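Long-range contact in cytochrome P450 RhF (PDB 6RO8), which is a heme-thiolate enzyme of the cytochrome P450 family and, in its heme domain, probably oxidises organic substrates by inserting oxygen: residues S347-E352 / I369-F374. Numbering follows the deposited sequence.
Sequences SANHDE and IEHLTF. With HEM (protoporphyrin IX containing Fe), chain B.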
loop_
_atom_site.group_PDB
_atom_site.type_symbol
_atom_site.label_atom_id
_atom_site.label_comp_id
_atom_site.label_asym_id
_atom_site.label_seq_id
_atom_site.Cartn_x
_atom_site.Cartn_y
_atom_site.Cartn_z
ATOM N N SER A 347 2.439 -4.910 -12.701
ATOM C CA SER A 347 2.886 -5.377 -14.006
ATOM C C SER A 347 4.033 -6.362 -13.868
ATOM O O SER A 347 4.084 -7.377 -14.576
ATOM C CB SER A 347 3.313 -4.189 -14.861
ATOM O OG SER A 347 3.862 -4.639 -16.074
ATOM N N ALA A 348 4.979 -6.051 -12.977
ATOM C CA ALA A 348 6.133 -6.918 -12.793
ATOM C C ALA A 348 5.708 -8.275 -12.257
ATOM O O ALA A 348 6.314 -9.308 -12.585
ATOM C CB ALA A 348 7.126 -6.264 -11.839
ATOM N N ASN A 349 4.669 -8.284 -11.415
ATOM C CA ASN A 349 4.164 -9.513 -10.832
ATOM C C ASN A 349 3.370 -10.334 -11.829
ATOM O O ASN A 349 3.119 -11.518 -11.566
ATOM C CB ASN A 349 3.319 -9.205 -9.603
ATOM C CG ASN A 349 4.151 -8.648 -8.456
ATOM O OD1 ASN A 349 5.391 -8.712 -8.486
ATOM N ND2 ASN A 349 3.476 -8.133 -7.415
ATOM N N HIS A 350 2.997 -9.747 -12.971
ATOM C CA HIS A 350 2.362 -10.494 -14.044
ATOM C C HIS A 350 3.297 -10.670 -15.229
ATOM O O HIS A 350 2.839 -10.927 -16.349
ATOM C CB HIS A 350 1.071 -9.805 -14.457
ATOM C CG HIS A 350 -0.040 -10.003 -13.479
ATOM N ND1 HIS A 350 -1.126 -10.807 -13.739
ATOM C CD2 HIS A 350 -0.216 -9.527 -12.224
ATOM C CE1 HIS A 350 -1.939 -10.797 -12.699
ATOM N NE2 HIS A 350 -1.402 -10.042 -11.759
ATOM N N ASP A 351 4.602 -10.511 -14.997
ATOM C CA ASP A 351 5.610 -10.648 -16.040
ATOM C C ASP A 351 5.772 -12.123 -16.395
ATOM O O ASP A 351 6.297 -12.920 -15.600
ATOM C CB ASP A 351 6.932 -10.038 -15.579
ATOM C CG ASP A 351 7.935 -9.863 -16.719
ATOM O OD1 ASP A 351 7.711 -10.424 -17.818
ATOM O OD2 ASP A 351 8.962 -9.180 -16.509
ATOM N N GLU A 352 5.312 -12.486 -17.594
ATOM C CA GLU A 352 5.425 -13.860 -18.050
ATOM C C GLU A 352 6.868 -14.339 -18.050
ATOM O O GLU A 352 7.111 -15.542 -17.918
ATOM C CB GLU A 352 4.816 -13.989 -19.440
ATOM C CG GLU A 352 4.414 -15.398 -19.802
ATOM C CD GLU A 352 3.565 -16.059 -18.741
ATOM O OE1 GLU A 352 2.590 -15.429 -18.272
ATOM O OE2 GLU A 352 3.871 -17.212 -18.382
ATOM N N ILE A 369 6.412 -15.818 -3.567
ATOM C CA ILE A 369 7.039 -14.887 -2.634
ATOM C C ILE A 369 8.032 -13.960 -3.323
ATOM O O ILE A 369 8.353 -12.895 -2.781
ATOM C CB ILE A 369 7.736 -15.671 -1.510
ATOM C CG1 ILE A 369 8.191 -14.738 -0.392
ATOM C CG2 ILE A 369 8.959 -16.372 -2.058
ATOM C CD1 ILE A 369 7.888 -15.277 0.978
ATOM N N GLU A 370 8.512 -14.310 -4.521
ATOM C CA GLU A 370 9.398 -13.400 -5.240
ATOM C C GLU A 370 8.680 -12.157 -5.779
ATOM O O GLU A 370 9.336 -11.322 -6.418
ATOM C CB GLU A 370 10.080 -14.146 -6.382
ATOM C CG GLU A 370 11.163 -15.109 -5.916
ATOM C CD GLU A 370 11.766 -15.912 -7.047
ATOM O OE1 GLU A 370 11.152 -15.988 -8.136
ATOM O OE2 GLU A 370 12.863 -16.465 -6.852
ATOM N N HIS A 371 7.370 -12.016 -5.546
ATOM C CA HIS A 371 6.618 -10.855 -6.010
ATOM C C HIS A 371 7.216 -9.563 -5.433
ATOM O O HIS A 371 7.981 -9.581 -4.463
ATOM C CB HIS A 371 5.144 -10.986 -5.614
ATOM C CG HIS A 371 4.887 -10.784 -4.148
ATOM N ND1 HIS A 371 4.986 -9.553 -3.533
ATOM C CD2 HIS A 371 4.549 -11.662 -3.171
ATOM C CE1 HIS A 371 4.730 -9.683 -2.244
ATOM N NE2 HIS A 371 4.451 -10.951 -1.999
ATOM N N LEU A 372 6.822 -8.423 -6.017
ATOM C CA LEU A 372 7.397 -7.129 -5.646
ATOM C C LEU A 372 6.394 -6.186 -4.986
ATOM O O LEU A 372 6.666 -4.991 -4.886
ATOM C CB LEU A 372 8.030 -6.453 -6.869
ATOM C CG LEU A 372 9.130 -7.304 -7.504
ATOM C CD1 LEU A 372 9.662 -6.699 -8.791
ATOM C CD2 LEU A 372 10.248 -7.484 -6.505
ATOM N N THR A 373 5.246 -6.696 -4.526
ATOM C CA THR A 373 4.241 -5.851 -3.879
ATOM C C THR A 373 4.801 -5.197 -2.618
ATOM O O THR A 373 4.375 -4.096 -2.253
ATOM C CB THR A 373 2.977 -6.690 -3.566
ATOM O OG1 THR A 373 2.499 -7.327 -4.753
ATOM C CG2 THR A 373 1.839 -5.872 -3.010
ATOM N N PHE A 374 5.771 -5.826 -1.958
ATOM C CA PHE A 374 6.373 -5.225 -0.764
ATOM C C PHE A 374 7.634 -4.432 -1.074
ATOM O O PHE A 374 8.317 -3.980 -0.137
ATOM C CB PHE A 374 6.708 -6.293 0.291
ATOM C CG PHE A 374 5.499 -6.898 0.958
ATOM C CD1 PHE A 374 4.538 -6.097 1.548
ATOM C CD2 PHE A 374 5.326 -8.280 0.985
ATOM C CE1 PHE A 374 3.424 -6.665 2.156
ATOM C CE2 PHE A 374 4.222 -8.859 1.586
ATOM C CZ PHE A 374 3.268 -8.054 2.176
HETATM C CHA HEM B . 7.568 0.179 2.777
HETATM C CHB HEM B . 3.792 -2.088 0.704
HETATM C CHC HEM B . 1.748 -2.875 5.061
HETATM C CHD HEM B . 5.292 -0.196 7.028
HETATM C C1A HEM B . 6.725 -0.346 1.821
HETATM C C2A HEM B . 6.901 -0.307 0.380
HETATM C C3A HEM B . 5.869 -0.926 -0.184
HETATM C C4A HEM B . 4.977 -1.385 0.867
HETATM C CMA HEM B . 5.675 -1.107 -1.704
HETATM C CAA HEM B . 8.087 0.327 -0.381
HETATM C CBA HEM B . 9.044 -0.798 -0.726
HETATM C CGA HEM B . 10.286 -0.282 -1.399
HETATM O O1A HEM B . 10.390 0.948 -1.628
HETATM O O2A HEM B . 11.172 -1.116 -1.700
HETATM C C1B HEM B . 2.969 -2.570 1.693
HETATM C C2B HEM B . 1.861 -3.486 1.496
HETATM C C3B HEM B . 1.281 -3.694 2.703
HETATM C C4B HEM B . 2.013 -2.923 3.699
HETATM C CMB HEM B . 1.470 -4.070 0.112
HETATM C CAB HEM B . 0.083 -4.595 3.086
HETATM C CBB HEM B . -0.486 -5.502 2.291
HETATM C C1C HEM B . 2.527 -2.215 5.986
HETATM C C2C HEM B . 2.310 -2.117 7.419
HETATM C C3C HEM B . 3.313 -1.370 7.937
HETATM C C4C HEM B . 4.180 -0.982 6.862
HETATM C CMC HEM B . 1.127 -2.779 8.159
HETATM C CAC HEM B . 3.624 -0.922 9.392
HETATM C CBC HEM B . 2.835 -1.224 10.425
HETATM C C1D HEM B . 6.201 0.164 6.065
HETATM C C2D HEM B . 7.380 0.971 6.276
HETATM C C3D HEM B . 8.016 1.070 5.115
HETATM C C4D HEM B . 7.263 0.328 4.111
HETATM C CMD HEM B . 7.833 1.615 7.605
HETATM C CAD HEM B . 9.319 1.876 4.904
HETATM C CBD HEM B . 10.562 1.044 5.183
HETATM C CGD HEM B . 11.754 1.706 4.529
HETATM O O1D HEM B . 11.573 2.776 3.911
HETATM O O2D HEM B . 12.888 1.171 4.607
HETATM N NA HEM B . 5.536 -0.997 2.074
HETATM N NB HEM B . 3.029 -2.251 3.042
HETATM N NC HEM B . 3.677 -1.505 5.692
HETATM N ND HEM B . 6.164 -0.214 4.731
HETATM FE FE HEM B . 4.587 -1.254 3.916
HETATM O O HOH W 1 3.595 0.800 3.604
#
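The side-chain amide of Asn349 reaches across to the backbone of His371 and Leu372 and to the side chain of Thr373. Its CB starts to one side of the loop 369-374. CG lies anti to the carbonyl carbon (chi1 -68°), which carries the amide to the loop. Asn349 CG itself packs 3.8 Å from His371 CB. Asn349 OD1 accepts a hydrogen bond from Leu372 N at 2.9 Å. The bond is fairly straight (157° at the hydrogen), and the donor is tilted modestly from the carbonyl plane. The other branch, Asn349 ND2, comes within 2.9 Å of Thr373 OG1, which is hydrogen-bonded to Leu311 O of helix 303-314.

Beside the amide, Ala348 CB touches Leu372 CD1 at 4.0 Å. Val72 of helix 69-77 packs on both side chains. The His371 ring stands steeply to the Asn349 amide, with the planes 78° apart. His371 ND1 accepts a hydrogen bond from Thr373 N at 3.0 Å, with the donor close to the ring plane, while NE2 is hydrogen-bonded to Glu308 OE1. Bonds at both ring nitrogens fix the rotation of the imidazole.

Thr373 CG2 then meets the heme methyl CMB at 3.6 Å. Phe374 packs on the same pyrrole and on Cys381, the axial ligand of the iron. The contact is buried and joins helix 345-349 to the start of the cysteine-ligand loop, the heme-binding signature of the P450 fold.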